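Uncharacterized protein YobA (Bacillus subtilis subsp. subtilis str. 168, PDB 4QY7) is of unknown function but is probably made with a signal peptide and has an OB-fold of the DUF3221 family. Local coordinates at residues A[5-10]-A[75-80]; A[10-15]-A[28-33]; A[19-24]-A[51-56]; A[46-51]-A[79-84]; A[71-76]-A[87-92]. All coordinates share one frame; numbering follows the deposited sequence. Where two conformers were deposited one is given.

How the contacts relate
The five contacts share one mixed sheet of the OB-fold. Contact 1 and contact 5 have centres about 8 Å apart and both use His75 and Thr76. Strands 7-16 and 69-74 join them, with Gln7 N 2.8 Å from Phe74 O. Contact 3 lies deepest, its centre about 5 Å from that of the chain. It shares Val51 with contact 4, and Ile52 N lies 3.0 Å from Pro83 O. It meets contact 5 where Val53 CG1 packs on Ile87 CG2. Contact 2, about 19 Å from contact 1 between centres, holds a loop against the far part of strand 7-16. A nonaethylene glycol, probably from the crystallisation liquor, lies by Lys89 of contact 5.

Contact 1 of 5, residues A[5-10]-A[75-80]; sequences KMQSLV and HTRKES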
# COMPACT_ATOMS: atom_id res chain seq x y z
N LYS A 5 7.94 8.96 -16.38
CA LYS A 5 6.86 9.42 -15.51
C LYS A 5 6.33 8.24 -14.68
O LYS A 5 5.78 7.29 -15.25
CB LYS A 5 5.73 10.04 -16.36
N MSE A 6 6.51 8.28 -13.34
CA MSE A 6 6.01 7.20 -12.49
C MSE A 6 4.68 7.59 -11.88
O MSE A 6 4.43 8.77 -11.62
CB MSE A 6 7.00 6.88 -11.35
CG MSE A 6 8.12 5.91 -11.77
SE MSE A 6 8.80 5.01 -10.20
CE MSE A 6 9.62 6.46 -9.34
N GLN A 7 3.84 6.58 -11.64
CA GLN A 7 2.57 6.80 -10.99
C GLN A 7 2.75 6.82 -9.50
O GLN A 7 3.74 6.29 -8.98
CB GLN A 7 1.59 5.69 -11.33
CG GLN A 7 1.37 5.48 -12.80
CD GLN A 7 0.19 4.58 -12.99
OE1 GLN A 7 -0.91 4.87 -12.50
NE2 GLN A 7 0.40 3.47 -13.65
N SER A 8 1.79 7.38 -8.80
CA SER A 8 1.83 7.37 -7.34
C SER A 8 0.45 7.26 -6.74
O SER A 8 -0.55 7.62 -7.39
CB SER A 8 2.49 8.65 -6.81
OG SER A 8 1.72 9.82 -7.09
N LEU A 9 0.39 6.79 -5.50
CA LEU A 9 -0.86 6.79 -4.75
C LEU A 9 -0.59 6.85 -3.28
O LEU A 9 0.50 6.48 -2.84
CB LEU A 9 -1.75 5.58 -5.12
CG LEU A 9 -1.21 4.19 -4.82
CD1 LEU A 9 -1.60 3.77 -3.39
CD2 LEU A 9 -1.82 3.14 -5.78
N VAL A 10 -1.59 7.28 -2.51
CA VAL A 10 -1.47 7.44 -1.07
C VAL A 10 -2.37 6.47 -0.36
O VAL A 10 -3.49 6.22 -0.79
CB VAL A 10 -1.85 8.90 -0.70
CG1 VAL A 10 -2.01 9.06 0.82
CG2 VAL A 10 -0.82 9.89 -1.25
N HIS A 75 5.56 1.92 -11.56
CA HIS A 75 5.36 2.10 -13.00
C HIS A 75 3.92 1.76 -13.41
O HIS A 75 3.26 2.56 -14.09
CB HIS A 75 6.35 1.26 -13.79
CG HIS A 75 7.76 1.70 -13.55
ND1 HIS A 75 8.22 2.93 -14.01
CD2 HIS A 75 8.75 1.09 -12.86
CE1 HIS A 75 9.47 3.02 -13.60
NE2 HIS A 75 9.84 1.93 -12.91
N THR A 76 3.44 0.57 -13.02
CA THR A 76 2.10 0.11 -13.41
C THR A 76 1.45 -0.76 -12.39
O THR A 76 2.14 -1.36 -11.56
CB THR A 76 2.20 -0.68 -14.73
OG1 THR A 76 0.89 -0.93 -15.23
CG2 THR A 76 2.92 -2.01 -14.57
N ARG A 77 0.12 -0.85 -12.46
CA ARG A 77 -0.66 -1.74 -11.62
C ARG A 77 -0.75 -3.06 -12.30
O ARG A 77 -0.96 -3.13 -13.52
CB ARG A 77 -2.11 -1.25 -11.36
CG ARG A 77 -2.28 -0.05 -10.43
CD ARG A 77 -3.69 0.52 -10.59
NE ARG A 77 -3.87 1.76 -9.80
CZ ARG A 77 -3.38 2.95 -10.14
NH1 ARG A 77 -2.66 3.09 -11.25
NH2 ARG A 77 -3.58 4.00 -9.36
N LYS A 78 -0.70 -4.12 -11.52
CA LYS A 78 -0.94 -5.46 -12.05
C LYS A 78 -2.44 -5.62 -12.24
O LYS A 78 -3.21 -4.92 -11.58
CB LYS A 78 -0.41 -6.53 -11.09
CG LYS A 78 1.11 -6.51 -10.98
CD LYS A 78 1.59 -6.90 -9.60
CE LYS A 78 3.09 -6.76 -9.45
NZ LYS A 78 3.83 -7.55 -10.46
N GLU A 79 -2.83 -6.58 -13.06
CA GLU A 79 -4.23 -6.86 -13.38
C GLU A 79 -4.73 -7.76 -12.29
O GLU A 79 -4.72 -8.97 -12.44
CB GLU A 79 -4.34 -7.49 -14.79
CG GLU A 79 -5.77 -7.69 -15.24
CD GLU A 79 -5.89 -8.17 -16.67
OE1 GLU A 79 -4.84 -8.42 -17.32
OE2 GLU A 79 -7.03 -8.32 -17.15
N SER A 80 -5.08 -7.17 -11.15
CA SER A 80 -5.53 -7.92 -10.01
C SER A 80 -6.60 -7.13 -9.27
O SER A 80 -6.72 -5.91 -9.46
CB SER A 80 -4.34 -8.20 -9.08
OG SER A 80 -3.82 -7.01 -8.49
O HOH W 1 6.11 4.34 -15.87
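Met6 and His75 bring the two backbones to 5.2 Å between their CA atoms, and the touching parts run 45° apart. The amide of Gln7 bridges two residues of 75-80. Its NE2 donates to His75 O at 3.0 Å, with the acceptor near the amide plane. Its OE1 accepts from Arg77 NH1 at 2.8 Å, at the edge of the guanidinium; that bond is bent, with 143° at the hydrogen. The chain of Gln7 runs extended beyond CG (chi2 -168°), which carries the amide across to this loop. In this OB-fold, segment 5-10 enters strand 7-16, and the loop 75-80 follows the neighbouring strand 69-74. With an alanine at Gln7, His75 O would probably lose its NE2 donor and the Arg77 guanidinium this acceptor, leaving it freer to turn. Selenium of Met6, a selenomethionine, sits over one face of the His75 ring, 4.3 Å from SE to the centroid. Water 1 lies at the ring edge, bound to ND1 and donating to Lys5 O. Leu9 CD2 approaches Arg77 NH2 obliquely at 4.1 Å.

Contact 2 of 5, residues A[10-15]-A[28-33]; sequences VGYVVL and KAPGKE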
# COMPACT_ATOMS: atom_id res chain seq x y z
N VAL A 10 -1.59 7.28 -2.51
CA VAL A 10 -1.47 7.44 -1.07
C VAL A 10 -2.37 6.47 -0.36
O VAL A 10 -3.49 6.22 -0.79
CB VAL A 10 -1.85 8.90 -0.70
CG1 VAL A 10 -2.01 9.06 0.82
CG2 VAL A 10 -0.82 9.89 -1.25
N GLY A 11 -1.87 5.93 0.75
CA GLY A 11 -2.69 5.01 1.54
C GLY A 11 -2.11 4.78 2.90
O GLY A 11 -1.01 5.24 3.19
N TYR A 12 -2.86 4.10 3.73
CA TYR A 12 -2.45 3.79 5.10
C TYR A 12 -2.03 2.36 5.21
O TYR A 12 -2.78 1.49 4.77
CB TYR A 12 -3.60 4.04 6.10
CG TYR A 12 -4.05 5.48 6.16
CD1 TYR A 12 -4.93 5.99 5.20
CD2 TYR A 12 -3.50 6.36 7.07
CE1 TYR A 12 -5.30 7.33 5.21
CE2 TYR A 12 -3.89 7.70 7.11
CZ TYR A 12 -4.78 8.18 6.17
OH TYR A 12 -5.19 9.50 6.16
N VAL A 13 -0.90 2.09 5.86
CA VAL A 13 -0.39 0.71 6.01
C VAL A 13 -1.21 -0.02 7.05
O VAL A 13 -1.15 0.39 8.20
CB VAL A 13 1.10 0.68 6.39
CG1 VAL A 13 1.63 -0.76 6.55
CG2 VAL A 13 1.95 1.45 5.37
N VAL A 14 -1.93 -1.08 6.69
CA VAL A 14 -2.73 -1.86 7.65
C VAL A 14 -2.06 -3.20 7.96
O VAL A 14 -2.15 -3.68 9.09
CB VAL A 14 -4.22 -2.09 7.24
CG1 VAL A 14 -5.02 -0.81 7.44
CG2 VAL A 14 -4.36 -2.61 5.82
N LEU A 15 -1.37 -3.79 6.98
CA LEU A 15 -0.60 -5.03 7.17
C LEU A 15 0.73 -4.89 6.48
O LEU A 15 0.81 -4.27 5.42
CB LEU A 15 -1.35 -6.24 6.60
CG LEU A 15 -2.68 -6.60 7.25
CD1 LEU A 15 -3.53 -7.44 6.30
CD2 LEU A 15 -2.47 -7.33 8.58
N LYS A 28 -10.65 8.85 4.97
CA LYS A 28 -10.34 8.85 6.39
C LYS A 28 -9.37 7.72 6.71
O LYS A 28 -9.41 6.67 6.07
CB LYS A 28 -11.63 8.75 7.24
CG LYS A 28 -12.32 7.38 7.23
CD LYS A 28 -13.81 7.48 7.64
CE LYS A 28 -14.25 6.39 8.58
NZ LYS A 28 -15.67 6.00 8.37
N ALA A 29 -8.48 7.95 7.68
CA ALA A 29 -7.54 6.93 8.12
C ALA A 29 -8.30 5.77 8.76
O ALA A 29 -9.33 6.01 9.40
CB ALA A 29 -6.56 7.52 9.13
N PRO A 30 -7.83 4.51 8.65
CA PRO A 30 -8.52 3.42 9.36
C PRO A 30 -8.65 3.69 10.86
O PRO A 30 -7.79 4.32 11.49
CB PRO A 30 -7.61 2.19 9.14
CG PRO A 30 -6.74 2.54 7.98
CD PRO A 30 -6.61 4.04 7.96
N GLY A 31 -9.72 3.16 11.45
CA GLY A 31 -9.93 3.30 12.88
C GLY A 31 -9.00 2.38 13.62
O GLY A 31 -8.51 1.41 13.04
N LYS A 32 -8.75 2.63 14.89
CA LYS A 32 -7.86 1.77 15.67
C LYS A 32 -8.20 0.27 15.60
O LYS A 32 -7.29 -0.56 15.55
CB LYS A 32 -7.84 2.21 17.15
CG LYS A 32 -6.80 1.49 18.00
CD LYS A 32 -6.56 2.19 19.33
CE LYS A 32 -5.97 1.27 20.38
NZ LYS A 32 -5.91 1.91 21.72
N GLU A 33 -9.48 -0.09 15.60
CA GLU A 33 -9.87 -1.52 15.59
C GLU A 33 -9.74 -2.16 14.22
O GLU A 33 -9.70 -3.39 14.15
CB GLU A 33 -11.28 -1.74 16.12
CG GLU A 33 -11.33 -1.44 17.60
CD GLU A 33 -12.69 -1.61 18.23
OE1 GLU A 33 -13.65 -2.01 17.54
OE2 GLU A 33 -12.79 -1.35 19.45
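Tyr12 takes Ala29 over one face of its ring, and Pro30 obliquely near CG and CB. Ala29 CA stands 3.7 Å from the ring centroid in a CH-pi contact, 15° off the normal. The methyl of the same residue presses on the outer part of the ring, with Ala29 CB 3.4 Å from Tyr12 CE2. Nearer the backbone, Pro30 CD comes to Tyr12 CG at 3.4 Å. Tyr12 CG is turned opposite the carbonyl carbon (chi1 -63°), and the ring extends from the strand to the loop. Segment 10-15 lies on strand 7-16 of the OB-fold sheet, and 28-33 belongs to the connection from strand 20-24 to helix 39-45. A classic beta bulge interrupts the strand, where Val14 and Leu15 both face Ile22. In the conformer given, Val14 packs its CG1 against Pro30 CG at 3.8 Å. The proline ring then touches both Tyr12 and Val14, two residues apart on the strand. Tyr35 covers Val14 and Pro30 further, while Leu42 of helix 39-45 also packs on Val14.

Contact 3 of 5, residues A[19-24]-A[51-56]; sequences ERAILI and VIVGLS
Ala21 and Val53 form an antiparallel hydrogen-bonded pair, and Leu23 and Val51 form the next. In each pair both backbone N-H groups and both carbonyls are satisfied across the strands. Val53 N to Ala21 O, 2.9 Å, is nearly straight at 174°. Leu23 N reaches Val51 O at 2.8 Å. At the other end, past Arg20 and Gly54, Leu55 N donates to Glu19 O at 2.9 Å, from above the carbonyl plane. That carbonyl has a second donor in water 2, which also donates to Glu19 OE1. Arg20 CA gives a CA-H...O contact to Val53 O at 3.2 Å.

Ala21, Leu23, Val51 and Val53 share one buried face. There the Leu23 and Val53 side chains cross at about a right angle, Leu23 CD1 3.9 Å from Val53 CG1. Leu55 lays CD1 against the backbone of Arg20, 3.7 Å from Arg20 C. Cutting Leu55 back to an alanine would probably open a gap over the Arg20 backbone and the Ala21 methyl, and take away one of the partners of Leu64. On the other face lie Ile22 and Ile52. This is regular antiparallel pairing of strands 20-24 and 50-54, neighbouring inner strands of the OB-fold sheet.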
# COMPACT_ATOMS: atom_id res chain seq x y z
N GLU A 19 7.53 -9.18 2.38
CA GLU A 19 7.36 -9.08 0.93
C GLU A 19 6.35 -8.06 0.45
O GLU A 19 6.47 -7.62 -0.69
CB GLU A 19 6.90 -10.45 0.37
CG GLU A 19 7.90 -11.58 0.56
CD GLU A 19 9.29 -11.30 0.02
OE1 GLU A 19 9.41 -10.51 -0.95
OE2 GLU A 19 10.27 -11.85 0.57
N ARG A 20 5.38 -7.70 1.25
CA ARG A 20 4.33 -6.80 0.78
C ARG A 20 3.71 -6.01 1.90
O ARG A 20 3.77 -6.43 3.06
CB ARG A 20 3.23 -7.63 0.08
CG ARG A 20 2.46 -8.58 1.02
CD ARG A 20 1.14 -7.99 1.52
NE ARG A 20 0.44 -8.85 2.47
CZ ARG A 20 0.61 -8.89 3.80
NH1 ARG A 20 1.50 -8.10 4.39
NH2 ARG A 20 -0.10 -9.72 4.54
N ALA A 21 3.01 -4.95 1.54
CA ALA A 21 2.21 -4.21 2.50
C ALA A 21 0.82 -4.06 1.91
O ALA A 21 0.68 -3.98 0.69
CB ALA A 21 2.83 -2.85 2.84
N ILE A 22 -0.20 -4.05 2.76
CA ILE A 22 -1.57 -3.81 2.34
C ILE A 22 -1.92 -2.41 2.75
O ILE A 22 -1.79 -2.09 3.94
CB ILE A 22 -2.54 -4.83 2.97
CG1 ILE A 22 -2.09 -6.27 2.57
CG2 ILE A 22 -4.03 -4.52 2.58
CD1 ILE A 22 -3.11 -7.34 2.52
N LEU A 23 -2.32 -1.58 1.78
CA LEU A 23 -2.69 -0.20 2.05
C LEU A 23 -4.16 0.02 1.90
O LEU A 23 -4.76 -0.48 0.94
CB LEU A 23 -2.00 0.75 1.06
CG LEU A 23 -0.52 0.59 0.86
CD1 LEU A 23 0.00 1.70 -0.05
CD2 LEU A 23 0.22 0.57 2.17
N ILE A 24 -4.74 0.82 2.80
CA ILE A 24 -6.14 1.24 2.69
C ILE A 24 -6.12 2.63 2.09
O ILE A 24 -5.40 3.49 2.58
CB ILE A 24 -6.83 1.21 4.07
CG1 ILE A 24 -6.91 -0.24 4.57
CG2 ILE A 24 -8.22 1.90 4.00
CD1 ILE A 24 -7.47 -1.26 3.62
N VAL A 51 -4.97 -1.54 -1.78
CA VAL A 51 -3.88 -1.71 -2.73
C VAL A 51 -2.84 -2.61 -2.07
O VAL A 51 -2.53 -2.39 -0.88
CB VAL A 51 -3.23 -0.37 -3.16
CG1 VAL A 51 -2.16 -0.61 -4.23
CG2 VAL A 51 -4.28 0.62 -3.65
N ILE A 52 -2.28 -3.56 -2.81
CA ILE A 52 -1.23 -4.41 -2.29
C ILE A 52 0.06 -3.89 -2.91
O ILE A 52 0.12 -3.80 -4.12
CB ILE A 52 -1.54 -5.88 -2.64
CG1 ILE A 52 -2.83 -6.31 -1.89
CG2 ILE A 52 -0.33 -6.77 -2.25
CD1 ILE A 52 -3.42 -7.46 -2.33
N VAL A 53 1.06 -3.55 -2.12
CA VAL A 53 2.32 -3.05 -2.66
C VAL A 53 3.43 -4.06 -2.39
O VAL A 53 3.66 -4.46 -1.26
CB VAL A 53 2.70 -1.63 -2.20
CG1 VAL A 53 1.66 -0.60 -2.71
CG2 VAL A 53 2.84 -1.53 -0.68
N GLY A 54 4.05 -4.54 -3.45
CA GLY A 54 5.17 -5.44 -3.34
C GLY A 54 6.41 -4.66 -2.95
O GLY A 54 6.71 -3.62 -3.57
N LEU A 55 7.16 -5.15 -1.97
CA LEU A 55 8.35 -4.45 -1.45
C LEU A 55 9.71 -5.05 -1.88
O LEU A 55 10.74 -4.57 -1.39
CB LEU A 55 8.26 -4.49 0.10
CG LEU A 55 6.98 -3.89 0.71
CD1 LEU A 55 6.93 -4.15 2.21
CD2 LEU A 55 6.86 -2.40 0.38
N SER A 56 9.73 -6.03 -2.81
CA SER A 56 10.98 -6.69 -3.25
C SER A 56 12.06 -5.72 -3.71
O SER A 56 13.24 -6.04 -3.58
CB SER A 56 10.70 -7.64 -4.40
OG SER A 56 9.75 -8.63 -4.02
O HOH W 2 7.96 -8.99 -2.44

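Contact 4 of 5, residues A[46-51]-A[79-84]; sequences FKNNIV and ESNPPS
Val51 and Pro83 are the closest backbone pair, with CA atoms 5.3 Å apart. Val51 CA also makes a CA-H...O contact to Pro83 O at 3.5 Å. No direct hydrogen bond crosses the contact. A type II turn from Phe46 to Asn49 leads into the strand, and a cis peptide precedes Pro82. Ile50 and Pro82 lie side by side and point the same way, with Ile50 CG2 on Pro82 CG at 3.8 Å. Ile50 CG2 is anti to the backbone N and so beside the carbonyl, whose oxygen touches both prolines. Pro82 CB approaches Ile50 O at 3.5 Å and Pro83 CD does so at 3.4 Å. Further out, water 3 donates to Asn48 OD1 and accepts from Asn81 ND2. Ser80 OG donates to Pro82 O at 2.7 Å and accepts from Ser84 OG, linking Ser80, Pro82 and Ser84 within the loop. Met43 of helix 39-45 packs on Ile50 and Pro82, while Pro83 bonds by its backbone to Ile52, where strand 84-86 starts to run parallel to 50-54.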
# COMPACT_ATOMS: atom_id res chain seq x y z
N PHE A 46 -12.98 -2.97 3.13
CA PHE A 46 -12.42 -1.90 2.29
C PHE A 46 -12.38 -2.27 0.81
O PHE A 46 -11.49 -1.81 0.10
CB PHE A 46 -10.99 -1.55 2.79
CG PHE A 46 -11.02 -0.95 4.18
CD1 PHE A 46 -11.47 0.34 4.38
CD2 PHE A 46 -10.60 -1.68 5.28
CE1 PHE A 46 -11.53 0.89 5.66
CE2 PHE A 46 -10.65 -1.13 6.57
CZ PHE A 46 -11.08 0.16 6.74
N LYS A 47 -13.35 -3.06 0.33
CA LYS A 47 -13.47 -3.47 -1.07
C LYS A 47 -13.35 -2.23 -1.99
O LYS A 47 -13.91 -1.18 -1.68
CB LYS A 47 -14.83 -4.17 -1.27
CG LYS A 47 -15.12 -4.68 -2.68
CD LYS A 47 -16.56 -5.18 -2.79
CE LYS A 47 -16.95 -5.51 -4.20
NZ LYS A 47 -18.43 -5.60 -4.35
N ASN A 48 -12.51 -2.34 -3.04
CA ASN A 48 -12.20 -1.27 -3.99
C ASN A 48 -11.48 -0.09 -3.31
O ASN A 48 -11.31 0.94 -3.95
CB ASN A 48 -13.45 -0.76 -4.73
CG ASN A 48 -14.21 -1.87 -5.37
OD1 ASN A 48 -13.63 -2.87 -5.82
ND2 ASN A 48 -15.53 -1.74 -5.41
N ASN A 49 -11.01 -0.25 -2.04
CA ASN A 49 -10.24 0.81 -1.37
C ASN A 49 -8.96 0.18 -0.75
O ASN A 49 -8.52 0.60 0.32
CB ASN A 49 -11.10 1.51 -0.31
CG ASN A 49 -12.04 2.50 -0.93
OD1 ASN A 49 -13.23 2.24 -1.09
ND2 ASN A 49 -11.51 3.64 -1.34
N ILE A 50 -8.41 -0.84 -1.41
CA ILE A 50 -7.23 -1.57 -0.96
C ILE A 50 -6.25 -1.64 -2.10
O ILE A 50 -6.66 -1.84 -3.26
CB ILE A 50 -7.57 -3.02 -0.53
CG1 ILE A 50 -8.44 -3.06 0.69
CG2 ILE A 50 -6.31 -3.90 -0.31
CD1 ILE A 50 -9.37 -4.14 0.57
N VAL A 51 -4.97 -1.54 -1.78
CA VAL A 51 -3.88 -1.71 -2.73
C VAL A 51 -2.84 -2.61 -2.07
O VAL A 51 -2.53 -2.39 -0.88
CB VAL A 51 -3.23 -0.37 -3.16
CG1 VAL A 51 -2.16 -0.61 -4.23
CG2 VAL A 51 -4.28 0.62 -3.65
N GLU A 79 -2.83 -6.58 -13.06
CA GLU A 79 -4.23 -6.86 -13.38
C GLU A 79 -4.73 -7.76 -12.29
O GLU A 79 -4.72 -8.97 -12.44
CB GLU A 79 -4.34 -7.49 -14.79
CG GLU A 79 -5.77 -7.69 -15.24
CD GLU A 79 -5.89 -8.17 -16.67
OE1 GLU A 79 -4.84 -8.42 -17.32
OE2 GLU A 79 -7.03 -8.32 -17.15
N SER A 80 -5.08 -7.17 -11.15
CA SER A 80 -5.53 -7.92 -10.01
C SER A 80 -6.60 -7.13 -9.27
O SER A 80 -6.72 -5.91 -9.46
CB SER A 80 -4.34 -8.20 -9.08
OG SER A 80 -3.82 -7.01 -8.49
N ASN A 81 -7.37 -7.83 -8.46
CA ASN A 81 -8.40 -7.21 -7.60
C ASN A 81 -8.24 -7.78 -6.21
O ASN A 81 -8.53 -8.95 -6.00
CB ASN A 81 -9.80 -7.48 -8.15
CG ASN A 81 -10.87 -6.71 -7.41
OD1 ASN A 81 -10.63 -6.14 -6.34
ND2 ASN A 81 -12.07 -6.68 -7.97
N PRO A 82 -7.78 -7.00 -5.24
CA PRO A 82 -7.39 -5.58 -5.32
C PRO A 82 -6.20 -5.33 -6.24
O PRO A 82 -5.38 -6.23 -6.44
CB PRO A 82 -6.97 -5.22 -3.88
CG PRO A 82 -7.46 -6.29 -3.02
CD PRO A 82 -7.61 -7.53 -3.87
N PRO A 83 -6.05 -4.10 -6.73
CA PRO A 83 -4.87 -3.80 -7.54
C PRO A 83 -3.61 -3.99 -6.72
O PRO A 83 -3.62 -3.89 -5.49
CB PRO A 83 -5.04 -2.33 -7.95
CG PRO A 83 -6.19 -1.82 -7.23
CD PRO A 83 -6.91 -2.93 -6.52
N SER A 84 -2.54 -4.31 -7.40
CA SER A 84 -1.26 -4.51 -6.78
C SER A 84 -0.18 -3.91 -7.64
O SER A 84 -0.37 -3.71 -8.85
CB SER A 84 -1.02 -6.00 -6.57
OG SER A 84 -1.31 -6.71 -7.76
O HOH W 3 -14.27 -5.48 -5.96

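Contact 5 of 5, residues A[71-76]-A[87-92]; sequences KVWFHT and IQKYEL
In the conformer given, the Trp73 ring has Lys89 CE over one face and Lys71 CG over the other, both toward the rim. Lys89 CE lies 4.0 Å from the centroid of the six-membered ring. Its NZ stands over the same ring at 4.9 Å, 13° off the normal, in a cation-pi contact. The bend of the Lys89 chain at chi3 (77°) brings its end over the indole. At the edge, Glu91 CB meets Trp73 CZ3 at 3.7 Å, and Glu91 N lies in the ring plane. His75 meets the Gln88 side chain at about a right angle, with His75 CD2 3.8 Å from Gln88 NE2. Water 4 joins that amide to His75 N.

On the other face of the sheet, Val72 CB packs on Ile87 CG2 at 3.8 Å, and Val72 CG1 touches Tyr90 CB. Tyr90 OH bonds to Asp63. The backbones of 71-74 and 89-92 are antiparallel at 168°. Lys71 and Glu91 bond in both directions, Lys71 N to Glu91 O at 2.9 Å. Trp73 N donates to Lys89 O, and Gln88 N to Trp73 O at 2.8 Å. These strands form one margin of the OB-fold sheet, with 89-92 outermost. The two faces of the sheet differ. Val72, Ile87 and Tyr90 lie on one, whereas on the other the indole lies among Lys71, Lys89 and Glu91 and would probably draw the Lys89 ammonium by its pi electrons.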
# COMPACT_ATOMS: atom_id res chain seq x y z
N LYS A 71 3.01 7.65 0.70
CA LYS A 71 2.88 7.83 -0.74
C LYS A 71 3.81 6.82 -1.38
O LYS A 71 4.97 6.75 -0.98
CB LYS A 71 3.26 9.24 -1.16
CG LYS A 71 2.97 9.52 -2.62
CD LYS A 71 3.07 11.03 -2.86
CE LYS A 71 2.75 11.45 -4.25
NZ LYS A 71 3.04 12.90 -4.44
N VAL A 72 3.34 6.05 -2.37
CA VAL A 72 4.19 5.07 -3.05
C VAL A 72 4.30 5.45 -4.50
O VAL A 72 3.34 6.06 -5.03
CB VAL A 72 3.67 3.61 -2.91
CG1 VAL A 72 3.62 3.21 -1.43
CG2 VAL A 72 2.29 3.44 -3.57
N TRP A 73 5.42 5.05 -5.14
CA TRP A 73 5.66 5.30 -6.56
C TRP A 73 5.87 4.00 -7.28
O TRP A 73 6.53 3.09 -6.73
CB TRP A 73 6.87 6.20 -6.80
CG TRP A 73 6.59 7.64 -6.53
CD1 TRP A 73 6.20 8.58 -7.44
CD2 TRP A 73 6.65 8.28 -5.27
NE1 TRP A 73 6.01 9.79 -6.80
CE2 TRP A 73 6.31 9.64 -5.48
CE3 TRP A 73 6.99 7.86 -3.98
CZ2 TRP A 73 6.28 10.57 -4.44
CZ3 TRP A 73 6.94 8.78 -2.94
CH2 TRP A 73 6.60 10.11 -3.18
N PHE A 74 5.29 3.87 -8.49
CA PHE A 74 5.37 2.62 -9.23
C PHE A 74 5.15 2.86 -10.71
O PHE A 74 4.62 3.91 -11.07
CB PHE A 74 4.30 1.63 -8.70
CG PHE A 74 2.90 2.18 -8.77
CD1 PHE A 74 2.37 2.95 -7.73
CD2 PHE A 74 2.07 1.88 -9.85
CE1 PHE A 74 1.09 3.51 -7.85
CE2 PHE A 74 0.80 2.43 -9.95
CZ PHE A 74 0.30 3.21 -8.92
N HIS A 75 5.56 1.92 -11.56
CA HIS A 75 5.36 2.10 -13.00
C HIS A 75 3.92 1.76 -13.41
O HIS A 75 3.26 2.56 -14.09
CB HIS A 75 6.35 1.26 -13.79
CG HIS A 75 7.76 1.70 -13.55
ND1 HIS A 75 8.22 2.93 -14.01
CD2 HIS A 75 8.75 1.09 -12.86
CE1 HIS A 75 9.47 3.02 -13.60
NE2 HIS A 75 9.84 1.93 -12.91
N THR A 76 3.44 0.57 -13.02
CA THR A 76 2.10 0.11 -13.41
C THR A 76 1.45 -0.76 -12.39
O THR A 76 2.14 -1.36 -11.56
CB THR A 76 2.20 -0.68 -14.73
OG1 THR A 76 0.89 -0.93 -15.23
CG2 THR A 76 2.92 -2.01 -14.57
N ILE A 87 6.55 -1.53 -5.94
CA ILE A 87 6.85 -0.10 -5.81
C ILE A 87 8.33 0.15 -5.86
O ILE A 87 9.12 -0.74 -5.52
CB ILE A 87 6.22 0.52 -4.54
CG1 ILE A 87 6.74 -0.15 -3.23
CG2 ILE A 87 4.68 0.39 -4.63
CD1 ILE A 87 6.51 0.69 -1.94
N GLN A 88 8.72 1.33 -6.35
CA GLN A 88 10.13 1.72 -6.47
C GLN A 88 10.55 2.63 -5.34
O GLN A 88 11.74 2.78 -5.07
CB GLN A 88 10.37 2.44 -7.81
CG GLN A 88 9.94 1.66 -9.05
CD GLN A 88 10.64 0.34 -9.20
OE1 GLN A 88 11.83 0.20 -8.89
NE2 GLN A 88 9.94 -0.67 -9.71
N LYS A 89 9.58 3.28 -4.67
CA LYS A 89 9.91 4.20 -3.62
C LYS A 89 8.70 4.46 -2.78
O LYS A 89 7.56 4.29 -3.23
CB LYS A 89 10.38 5.52 -4.27
CG LYS A 89 10.65 6.69 -3.32
CD LYS A 89 11.37 7.83 -4.03
CE LYS A 89 10.48 8.66 -4.93
NZ LYS A 89 11.28 9.51 -5.85
N TYR A 90 8.92 4.86 -1.54
CA TYR A 90 7.80 5.34 -0.74
C TYR A 90 8.27 6.48 0.12
O TYR A 90 9.47 6.65 0.38
CB TYR A 90 7.11 4.28 0.12
CG TYR A 90 8.01 3.66 1.17
CD1 TYR A 90 8.11 4.22 2.44
CD2 TYR A 90 8.66 2.46 0.94
CE1 TYR A 90 8.96 3.67 3.40
CE2 TYR A 90 9.47 1.87 1.91
CZ TYR A 90 9.62 2.48 3.13
OH TYR A 90 10.43 1.87 4.05
N GLU A 91 7.30 7.29 0.53
CA GLU A 91 7.54 8.43 1.40
C GLU A 91 6.56 8.40 2.55
O GLU A 91 5.38 8.16 2.33
CB GLU A 91 7.41 9.75 0.63
CG GLU A 91 7.74 10.96 1.48
CD GLU A 91 7.94 12.24 0.71
OE1 GLU A 91 7.15 12.50 -0.23
OE2 GLU A 91 8.87 13.00 1.05
N LEU A 92 7.06 8.64 3.79
CA LEU A 92 6.19 8.65 4.95
C LEU A 92 5.52 10.04 5.02
O LEU A 92 6.22 11.06 4.98
CB LEU A 92 6.96 8.35 6.27
CG LEU A 92 7.69 6.96 6.37
CD1 LEU A 92 8.24 6.73 7.78
CD2 LEU A 92 6.78 5.79 6.05
O HOH W 4 7.04 -0.19 -10.25